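Local coordinates for phytochromobilin synthase (Solanum lycopersicum, PDB 6KME), which binds biliverdin IX alpha and probably reduces it to phytochromobilin with electrons from ferredoxin, a step in making the phytochrome chromophore, at residues K35-H38 / F39-E43; E43-T46 / H47-S51; D256-T259 / K260-N264. The protein carries 1 engineered substitution. One frame throughout, in Å; residues are numbered along the deposited sequence.

Contacts 1 and 2 follow one another along helix 34-47 and its exit loop, share Glu43, and have centres about 11 Å apart; Leu41 CD2 packs 4.0 Å from Leu50 CD1. Contact 3 comes much later in the chain, at the end of helix 251-262, its centre about 22 Å from that of contact 1 and about 23 Å from that of contact 2. The seven-stranded antiparallel sheet lies between them. Contact 1 packs on Leu84, Ser86 and Cys88 of strand 81-91, whereas contact 3 meets Leu83, Arg85 and Leu87, on the opposite face. The three contacts thus sample both helical layers of an alpha/beta/alpha sandwich, and biliverdin lies on the side of contact 3.

Contact 1: K35-H38 / F39-E43; sequences KLIH and FALEE
Ile37 and Leu41, one turn apart on helix 34-47, lie side by side and point the same way, with Ile37 CG2 4.1 Å from Leu41 CD1. The CG2 branch of Ile37 stands anti to the backbone N (CG1 takes chi1 -60°), which aims that methyl at the next turn. Both residues reach the sheet, Ile37 at Leu74, Ser86, Cys88 and Leu98, Leu41 at Phe76 and Leu84. Trimming Leu41 to an alanine would probably open a gap beside Ile37 CG2 and leave Phe76 and Leu84 without their neighbour.

Regular helical bonds run beneath: Leu41 N donates to Ile37 O at 2.9 Å, nearly straight at 168°, and Glu42 N to His38 O at 3.1 Å.

The polar pair is His38 with Glu42. Glu42 CG sits over one face of the imidazole, 4.0 Å from its centroid, a CH-pi contact. The chain then bends at chi2 (-107°) and brings OE2 within 3.0 Å of His38 CE1, ring and carboxylate planes being nearly perpendicular.

Because NE2 is poorly angled toward OE2, the pair is not hydrogen-bonded; any attraction would probably be mainly electrostatic, and stronger if His38 is protonated, on the exposed side of an amphipathic helix whose Ile37 and Leu41 face the sheet.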
ATOM      1  N   LYS A  35     -17.540   2.590   2.403  1.00 27.43           N
ATOM      2  CA  LYS A  35     -17.835   2.124   3.755  1.00 32.75           C
ATOM      3  C   LYS A  35     -16.555   1.917   4.552  1.00 32.49           C
ATOM      4  O   LYS A  35     -16.502   2.217   5.753  1.00 27.92           O
ATOM      5  CB  LYS A  35     -18.641   0.817   3.708  1.00 35.63           C
ATOM      6  CG  LYS A  35     -20.103   0.953   3.275  1.00 51.39           C
ATOM      7  CD  LYS A  35     -20.791  -0.419   3.096  1.00 68.42           C
ATOM      8  CE  LYS A  35     -20.422  -1.088   1.756  1.00 74.95           C
ATOM      9  NZ  LYS A  35     -21.164  -2.348   1.411  1.00 76.08           N
ATOM     10  N   LEU A  36     -15.512   1.396   3.898  1.00 28.19           N
ATOM     11  CA  LEU A  36     -14.274   1.083   4.600  1.00 25.62           C
ATOM     12  C   LEU A  36     -13.483   2.344   4.911  1.00 26.16           C
ATOM     13  O   LEU A  36     -12.833   2.426   5.960  1.00 24.35           O
ATOM     14  CB  LEU A  36     -13.418   0.112   3.777  1.00 26.19           C
ATOM     15  CG  LEU A  36     -13.909  -1.336   3.673  1.00 32.46           C
ATOM     16  CD1 LEU A  36     -12.948  -2.142   2.800  1.00 30.17           C
ATOM     17  CD2 LEU A  36     -14.068  -1.960   5.058  1.00 31.89           C
ATOM     18  N   ILE A  37     -13.507   3.326   4.007  1.00 24.95           N
ATOM     19  CA  ILE A  37     -12.863   4.604   4.300  1.00 28.26           C
ATOM     20  C   ILE A  37     -13.516   5.249   5.515  1.00 25.41           C
ATOM     21  O   ILE A  37     -12.832   5.744   6.417  1.00 24.89           O
ATOM     22  CB  ILE A  37     -12.915   5.544   3.082  1.00 28.00           C
ATOM     23  CG1 ILE A  37     -12.198   4.937   1.877  1.00 23.21           C
ATOM     24  CG2 ILE A  37     -12.259   6.859   3.429  1.00 24.46           C
ATOM     25  CD1 ILE A  37     -12.675   5.511   0.534  1.00 28.91           C
ATOM     26  N   HIS A  38     -14.853   5.261   5.547  1.00 25.86           N
ATOM     27  CA  HIS A  38     -15.570   5.822   6.692  1.00 29.90           C
ATOM     28  C   HIS A  38     -15.196   5.100   7.975  1.00 33.51           C
ATOM     29  O   HIS A  38     -14.962   5.733   9.015  1.00 26.17           O
ATOM     30  CB  HIS A  38     -17.079   5.744   6.464  1.00 33.14           C
ATOM     31  CG  HIS A  38     -17.887   6.393   7.547  1.00 48.16           C
ATOM     32  ND1 HIS A  38     -18.410   5.689   8.612  1.00 49.71           N
ATOM     33  CD2 HIS A  38     -18.264   7.682   7.727  1.00 51.98           C
ATOM     34  CE1 HIS A  38     -19.075   6.515   9.400  1.00 50.30           C
ATOM     35  NE2 HIS A  38     -19.001   7.730   8.888  1.00 50.99           N
ATOM     36  N   PHE A  39     -15.155   3.764   7.924  1.00 32.12           N
ATOM     37  CA  PHE A  39     -14.722   2.994   9.082  1.00 29.84           C
ATOM     38  C   PHE A  39     -13.344   3.447   9.546  1.00 28.28           C
ATOM     39  O   PHE A  39     -13.110   3.636  10.742  1.00 25.50           O
ATOM     40  CB  PHE A  39     -14.700   1.496   8.769  1.00 27.11           C
ATOM     41  CG  PHE A  39     -14.068   0.661   9.865  1.00 24.92           C
ATOM     42  CD1 PHE A  39     -14.833   0.168  10.902  1.00 30.02           C
ATOM     43  CD2 PHE A  39     -12.704   0.398   9.865  1.00 25.74           C
ATOM     44  CE1 PHE A  39     -14.252  -0.588  11.920  1.00 35.67           C
ATOM     45  CE2 PHE A  39     -12.119  -0.346  10.874  1.00 28.73           C
ATOM     46  CZ  PHE A  39     -12.893  -0.844  11.904  1.00 33.23           C
ATOM     47  N   ALA A  40     -12.412   3.621   8.604  1.00 21.53           N
ATOM     48  CA  ALA A  40     -11.025   3.845   8.991  1.00 24.80           C
ATOM     49  C   ALA A  40     -10.838   5.233   9.575  1.00 29.47           C
ATOM     50  O   ALA A  40     -10.111   5.406  10.562  1.00 25.73           O
ATOM     51  CB  ALA A  40     -10.098   3.637   7.791  1.00 26.02           C
ATOM     52  N   LEU A  41     -11.496   6.230   8.989  1.00 21.78           N
ATOM     53  CA  LEU A  41     -11.378   7.584   9.524  1.00 27.93           C
ATOM     54  C   LEU A  41     -11.983   7.682  10.917  1.00 30.45           C
ATOM     55  O   LEU A  41     -11.400   8.315  11.810  1.00 33.07           O
ATOM     56  CB  LEU A  41     -12.032   8.586   8.574  1.00 32.68           C
ATOM     57  CG  LEU A  41     -11.478   8.635   7.146  1.00 31.20           C
ATOM     58  CD1 LEU A  41     -12.160   9.743   6.346  1.00 37.16           C
ATOM     59  CD2 LEU A  41      -9.960   8.798   7.118  1.00 31.31           C
ATOM     60  N   GLU A  42     -13.151   7.062  11.129  1.00 28.29           N
ATOM     61  CA  GLU A  42     -13.762   7.063  12.463  1.00 31.43           C
ATOM     62  C   GLU A  42     -12.863   6.379  13.492  1.00 31.76           C
ATOM     63  O   GLU A  42     -12.672   6.897  14.603  1.00 26.62           O
ATOM     64  CB  GLU A  42     -15.130   6.376  12.428  1.00 33.72           C
ATOM     65  CG  GLU A  42     -16.181   7.091  11.612  1.00 53.55           C
ATOM     66  CD  GLU A  42     -17.217   7.761  12.480  1.00 77.32           C
ATOM     67  OE1 GLU A  42     -16.842   8.296  13.545  1.00 86.42           O
ATOM     68  OE2 GLU A  42     -18.407   7.743  12.104  1.00 88.30           O
ATOM     69  N   GLU A  43     -12.329   5.195  13.152  1.00 28.22           N
ATOM     70  CA  GLU A  43     -11.445   4.493  14.083  1.00 30.40           C
ATOM     71  C   GLU A  43     -10.199   5.317  14.388  1.00 29.72           C
ATOM     72  O   GLU A  43      -9.779   5.408  15.548  1.00 27.55           O
ATOM     73  CB  GLU A  43     -11.049   3.119  13.530  1.00 25.77           C
ATOM     74  CG  GLU A  43     -12.140   2.061  13.598  1.00 33.96           C
ATOM     75  CD  GLU A  43     -12.438   1.542  15.005  1.00 38.14           C
ATOM     76  OE1 GLU A  43     -11.506   1.152  15.751  1.00 36.64           O
ATOM     77  OE2 GLU A  43     -13.634   1.512  15.362  1.00 48.42           O
TER

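Contact 2: E43-T46 / H47-S51; sequences ETNT and HTLLS
Asn45 turns OD1 to the outgoing chain, where it accepts a hydrogen bond from Leu50 N at 2.9 Å and almost straight (175°), the donor lying close to the line of the side-chain C=O. This bond holds residues 49-50 against Asn45.

Two backbone oxygens each take a pair of donors. Thr44 O receives His47 N at 2.9 Å, from well above the carbonyl plane, and Thr48 N at 3.0 Å. Glu43 O is likewise shared, by Thr46 N and by Thr46 OG1, the latter at 2.8 Å on a lone pair; a chi1 of 66° folds the hydroxyl back over the helix to get there. Glu43 O also meets the edge of the His47 ring, 3.2 Å from CD2.

A water joins Glu43 OE1 to His47 NE2, 2.7 Å from the latter. The other ring nitrogen, ND1, bonds to Asp210, and Glu43 OE1 to Gln203, so helix 188-211 fixes both side chains.

Apolar packing joins Thr44 and Leu50: Thr44 CG2 lies 3.8 Å from Leu50 CD2, the two side chains crossing at about a right angle.

These bonds shape the link that carries the chain from helix 34-47 into an edge strand, 51-63, of the alpha/beta/alpha sandwich of bilin reductases.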
ATOM      1  N   GLU A  43     -12.329   5.195  13.152  1.00 28.22           N
ATOM      2  CA  GLU A  43     -11.445   4.493  14.083  1.00 30.40           C
ATOM      3  C   GLU A  43     -10.199   5.317  14.388  1.00 29.72           C
ATOM      4  O   GLU A  43      -9.779   5.408  15.548  1.00 27.55           O
ATOM      5  CB  GLU A  43     -11.049   3.119  13.530  1.00 25.77           C
ATOM      6  CG  GLU A  43     -12.140   2.061  13.598  1.00 33.96           C
ATOM      7  CD  GLU A  43     -12.438   1.542  15.005  1.00 38.14           C
ATOM      8  OE1 GLU A  43     -11.506   1.152  15.751  1.00 36.64           O
ATOM      9  OE2 GLU A  43     -13.634   1.512  15.362  1.00 48.42           O
ATOM     10  N   THR A  44      -9.602   5.936  13.364  1.00 23.95           N
ATOM     11  CA  THR A  44      -8.407   6.744  13.598  1.00 31.89           C
ATOM     12  C   THR A  44      -8.686   7.859  14.602  1.00 26.98           C
ATOM     13  O   THR A  44      -7.866   8.132  15.489  1.00 22.59           O
ATOM     14  CB  THR A  44      -7.886   7.327  12.280  1.00 30.98           C
ATOM     15  OG1 THR A  44      -7.839   6.301  11.282  1.00 26.14           O
ATOM     16  CG2 THR A  44      -6.475   7.914  12.466  1.00 21.53           C
ATOM     17  N   ASN A  45      -9.853   8.498  14.501  1.00 26.47           N
ATOM     18  CA  ASN A  45     -10.183   9.576  15.419  1.00 24.53           C
ATOM     19  C   ASN A  45     -10.531   9.100  16.829  1.00 27.05           C
ATOM     20  O   ASN A  45     -10.830   9.944  17.680  1.00 28.28           O
ATOM     21  CB  ASN A  45     -11.325  10.413  14.844  1.00 30.16           C
ATOM     22  CG  ASN A  45     -10.835  11.431  13.821  1.00 42.94           C
ATOM     23  OD1 ASN A  45      -9.719  11.956  13.929  1.00 35.57           O
ATOM     24  ND2 ASN A  45     -11.664  11.714  12.826  1.00 43.97           N
ATOM     25  N   THR A  46     -10.515   7.802  17.123  1.00 24.58           N
ATOM     26  CA  THR A  46     -10.546   7.395  18.523  1.00 30.87           C
ATOM     27  C   THR A  46      -9.151   7.147  19.083  1.00 29.50           C
ATOM     28  O   THR A  46      -9.012   6.964  20.295  1.00 32.76           O
ATOM     29  CB  THR A  46     -11.419   6.142  18.723  1.00 27.56           C
ATOM     30  OG1 THR A  46     -10.834   5.013  18.057  1.00 26.08           O
ATOM     31  CG2 THR A  46     -12.832   6.373  18.184  1.00 31.59           C
ATOM     32  N   HIS A  47      -8.121   7.151  18.229  1.00 27.74           N
ATOM     33  CA  HIS A  47      -6.734   6.969  18.624  1.00 25.06           C
ATOM     34  C   HIS A  47      -5.925   8.254  18.567  1.00 28.23           C
ATOM     35  O   HIS A  47      -4.867   8.327  19.199  1.00 29.82           O
ATOM     36  CB  HIS A  47      -6.051   5.918  17.725  1.00 25.50           C
ATOM     37  CG  HIS A  47      -6.556   4.523  17.936  1.00 30.00           C
ATOM     38  ND1 HIS A  47      -5.866   3.585  18.675  1.00 24.85           N
ATOM     39  CD2 HIS A  47      -7.686   3.908  17.511  1.00 26.88           C
ATOM     40  CE1 HIS A  47      -6.549   2.453  18.696  1.00 25.56           C
ATOM     41  NE2 HIS A  47      -7.660   2.624  18.002  1.00 26.45           N
ATOM     42  N   THR A  48      -6.388   9.252  17.823  1.00 26.32           N
ATOM     43  CA  THR A  48      -5.702  10.527  17.663  1.00 26.50           C
ATOM     44  C   THR A  48      -6.733  11.501  17.104  1.00 28.79           C
ATOM     45  O   THR A  48      -7.935  11.222  17.118  1.00 33.40           O
ATOM     46  CB  THR A  48      -4.454  10.371  16.775  1.00 22.60           C
ATOM     47  OG1 THR A  48      -3.703  11.595  16.770  1.00 30.31           O
ATOM     48  CG2 THR A  48      -4.834   9.993  15.330  1.00 26.10           C
ATOM     49  N   LEU A  49      -6.279  12.649  16.618  1.00 29.77           N
ATOM     50  CA  LEU A  49      -7.155  13.595  15.941  1.00 27.33           C
ATOM     51  C   LEU A  49      -6.581  13.880  14.565  1.00 29.24           C
ATOM     52  O   LEU A  49      -5.483  14.432  14.448  1.00 30.61           O
ATOM     53  CB  LEU A  49      -7.312  14.889  16.743  1.00 33.86           C
ATOM     54  CG  LEU A  49      -8.224  15.924  16.073  1.00 35.58           C
ATOM     55  CD1 LEU A  49      -9.587  15.317  15.748  1.00 34.28           C
ATOM     56  CD2 LEU A  49      -8.372  17.158  16.943  1.00 33.09           C
ATOM     57  N   LEU A  50      -7.320  13.503  13.526  1.00 24.54           N
ATOM     58  CA  LEU A  50      -6.890  13.799  12.173  1.00 28.05           C
ATOM     59  C   LEU A  50      -7.088  15.275  11.865  1.00 31.33           C
ATOM     60  O   LEU A  50      -8.022  15.927  12.352  1.00 28.33           O
ATOM     61  CB  LEU A  50      -7.655  12.938  11.166  1.00 25.13           C
ATOM     62  CG  LEU A  50      -7.387  11.435  11.157  1.00 30.08           C
ATOM     63  CD1 LEU A  50      -8.443  10.707  10.319  1.00 32.48           C
ATOM     64  CD2 LEU A  50      -5.999  11.140  10.589  1.00 27.90           C
ATOM     65  N   SER A  51      -6.177  15.813  11.064  1.00 27.52           N
ATOM     66  CA  SER A  51      -6.343  17.154  10.545  1.00 37.08           C
ATOM     67  C   SER A  51      -6.307  17.101   9.021  1.00 33.55           C
ATOM     68  O   SER A  51      -5.751  16.159   8.444  1.00 29.03           O
ATOM     69  CB  SER A  51      -5.259  18.105  11.081  1.00 45.66           C
ATOM     70  OG  SER A  51      -3.959  17.638  10.781  1.00 48.36           O
TER
HETATM   71  O   HOH W   1      -8.976   0.515  16.890  1.00 31.77           O

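Contact 3: D256-T259 / K260-N264; sequences DVIT and KFLFN
Asp256 and Lys260 form a salt bridge along helix 251-262, OD1 to NZ, modelled at a very short 2.4 Å that is best read with caution. The lysine runs extended to CE and bends at chi4 (74°), which turns NZ back to the carboxylate. Asp256 OD2 bonds to Tyr59 OH, which fixes the carboxylate independently of the lysine. Thr259 OG1, at chi1 58°, bonds back to Lys255 O.

From Lys260 to Leu262 the helix widens into a pi-type turn. Val257 O accepts both Phe261 N, at 3.1 Å and from above the carbonyl plane, and Leu262 N, at 2.9 Å and much straighter (165°); Ile258 O takes Phe263 N five residues on. The widened end belongs to the helical layer on the ligand side of the sandwich. The side chain of Leu262 is about 6 Å from the bound biliverdin IX alpha.

Ile258 CG2, the branch anti to the backbone N, meets Phe263 CD2 at 4.1 Å. One face of the Phe263 ring has Leu262 CB 3.7 Å above its plane, and Arg85 makes a cation-pi contact with the same ring. Val257 CG1 lies 4.2 Å from Leu262 CG. Asn264 folds back, its ND2 donating to Lys260 O at 3.0 Å.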
ATOM      1  N   ASP A 256       0.568  13.036 -12.420  1.00 20.93           N
ATOM      2  CA  ASP A 256       0.436  14.027 -11.359  1.00 25.98           C
ATOM      3  C   ASP A 256      -0.206  13.420 -10.111  1.00 21.63           C
ATOM      4  O   ASP A 256       0.312  13.572  -9.001  1.00 22.94           O
ATOM      5  CB  ASP A 256      -0.368  15.217 -11.879  1.00 32.17           C
ATOM      6  CG  ASP A 256      -0.448  16.346 -10.879  1.00 46.10           C
ATOM      7  OD1 ASP A 256       0.468  17.197 -10.862  1.00 47.76           O
ATOM      8  OD2 ASP A 256      -1.426  16.376 -10.103  1.00 44.25           O
ATOM      9  N   VAL A 257      -1.326  12.712 -10.275  1.00 20.11           N
ATOM     10  CA  VAL A 257      -1.993  12.077  -9.133  1.00 23.99           C
ATOM     11  C   VAL A 257      -1.072  11.056  -8.467  1.00 24.42           C
ATOM     12  O   VAL A 257      -1.048  10.919  -7.237  1.00 25.46           O
ATOM     13  CB  VAL A 257      -3.314  11.418  -9.576  1.00 28.21           C
ATOM     14  CG1 VAL A 257      -3.861  10.524  -8.450  1.00 30.48           C
ATOM     15  CG2 VAL A 257      -4.347  12.466  -9.966  1.00 33.24           C
ATOM     16  N   ILE A 258      -0.305  10.321  -9.266  1.00 20.33           N
ATOM     17  CA  ILE A 258       0.538   9.261  -8.725  1.00 23.40           C
ATOM     18  C   ILE A 258       1.663   9.841  -7.875  1.00 25.66           C
ATOM     19  O   ILE A 258       1.893   9.407  -6.739  1.00 21.40           O
ATOM     20  CB  ILE A 258       1.077   8.388  -9.874  1.00 23.02           C
ATOM     21  CG1 ILE A 258      -0.057   7.528 -10.442  1.00 16.08           C
ATOM     22  CG2 ILE A 258       2.258   7.546  -9.405  1.00 23.69           C
ATOM     23  CD1 ILE A 258       0.201   6.980 -11.861  1.00 23.43           C
ATOM     24  N   THR A 259       2.389  10.823  -8.407  1.00 23.52           N
ATOM     25  CA  THR A 259       3.581  11.323  -7.737  1.00 24.51           C
ATOM     26  C   THR A 259       3.292  12.392  -6.688  1.00 24.56           C
ATOM     27  O   THR A 259       4.084  12.555  -5.751  1.00 28.75           O
ATOM     28  CB  THR A 259       4.557  11.898  -8.758  1.00 29.87           C
ATOM     29  OG1 THR A 259       3.900  12.942  -9.493  1.00 30.60           O
ATOM     30  CG2 THR A 259       5.024  10.806  -9.715  1.00 24.75           C
ATOM     31  N   LYS A 260       2.203  13.150  -6.835  1.00 25.38           N
ATOM     32  CA  LYS A 260       1.915  14.237  -5.903  1.00 25.26           C
ATOM     33  C   LYS A 260       0.815  13.910  -4.905  1.00 22.63           C
ATOM     34  O   LYS A 260       0.688  14.617  -3.890  1.00 25.70           O
ATOM     35  CB  LYS A 260       1.536  15.508  -6.672  1.00 29.49           C
ATOM     36  CG  LYS A 260       2.648  16.013  -7.580  1.00 40.89           C
ATOM     37  CD  LYS A 260       2.435  17.470  -7.943  1.00 58.92           C
ATOM     38  CE  LYS A 260       3.334  17.902  -9.090  1.00 71.84           C
ATOM     39  NZ  LYS A 260       2.866  17.362 -10.402  1.00 72.21           N
ATOM     40  N   PHE A 261       0.025  12.859  -5.142  1.00 21.83           N
ATOM     41  CA  PHE A 261      -1.026  12.481  -4.195  1.00 22.65           C
ATOM     42  C   PHE A 261      -0.801  11.073  -3.657  1.00 25.36           C
ATOM     43  O   PHE A 261      -0.512  10.923  -2.463  1.00 21.57           O
ATOM     44  CB  PHE A 261      -2.417  12.634  -4.823  1.00 25.29           C
ATOM     45  CG  PHE A 261      -3.535  12.248  -3.898  1.00 29.22           C
ATOM     46  CD1 PHE A 261      -3.965  13.128  -2.906  1.00 26.73           C
ATOM     47  CD2 PHE A 261      -4.121  10.982  -3.980  1.00 27.25           C
ATOM     48  CE1 PHE A 261      -4.978  12.775  -2.037  1.00 25.90           C
ATOM     49  CE2 PHE A 261      -5.139  10.620  -3.120  1.00 25.79           C
ATOM     50  CZ  PHE A 261      -5.570  11.517  -2.138  1.00 28.75           C
ATOM     51  N   LEU A 262      -0.913  10.032  -4.490  1.00 19.50           N
ATOM     52  CA  LEU A 262      -0.861   8.669  -3.966  1.00 17.94           C
ATOM     53  C   LEU A 262       0.469   8.391  -3.298  1.00 20.30           C
ATOM     54  O   LEU A 262       0.519   7.755  -2.241  1.00 19.89           O
ATOM     55  CB  LEU A 262      -1.101   7.651  -5.092  1.00 18.90           C
ATOM     56  CG  LEU A 262      -2.508   7.685  -5.704  1.00 21.98           C
ATOM     57  CD1 LEU A 262      -2.564   6.777  -6.914  1.00 18.69           C
ATOM     58  CD2 LEU A 262      -3.564   7.261  -4.662  1.00 21.91           C
ATOM     59  N   PHE A 263       1.566   8.835  -3.905  1.00 21.26           N
ATOM     60  CA  PHE A 263       2.886   8.608  -3.339  1.00 17.65           C
ATOM     61  C   PHE A 263       3.579   9.931  -3.094  1.00 19.89           C
ATOM     62  O   PHE A 263       4.790  10.069  -3.254  1.00 20.25           O
ATOM     63  CB  PHE A 263       3.667   7.636  -4.221  1.00 15.40           C
ATOM     64  CG  PHE A 263       2.903   6.364  -4.412  1.00 19.73           C
ATOM     65  CD1 PHE A 263       2.657   5.541  -3.321  1.00 17.98           C
ATOM     66  CD2 PHE A 263       2.291   6.077  -5.612  1.00 17.44           C
ATOM     67  CE1 PHE A 263       1.881   4.403  -3.455  1.00 20.41           C
ATOM     68  CE2 PHE A 263       1.518   4.940  -5.762  1.00 25.38           C
ATOM     69  CZ  PHE A 263       1.311   4.104  -4.682  1.00 24.12           C
ATOM     70  N   ASN A 264       2.773  10.916  -2.686  1.00 19.58           N
ATOM     71  CA  ASN A 264       3.278  12.191  -2.194  1.00 23.78           C
ATOM     72  C   ASN A 264       4.445  11.951  -1.247  1.00 23.38           C
ATOM     73  O   ASN A 264       4.380  11.087  -0.367  1.00 25.85           O
ATOM     74  CB  ASN A 264       2.150  12.947  -1.483  1.00 21.49           C
ATOM     75  CG  ASN A 264       2.620  14.238  -0.851  1.00 23.50           C
ATOM     76  OD1 ASN A 264       3.116  14.239   0.269  1.00 28.15           O
ATOM     77  ND2 ASN A 264       2.450  15.347  -1.559  1.00 24.47           N
TER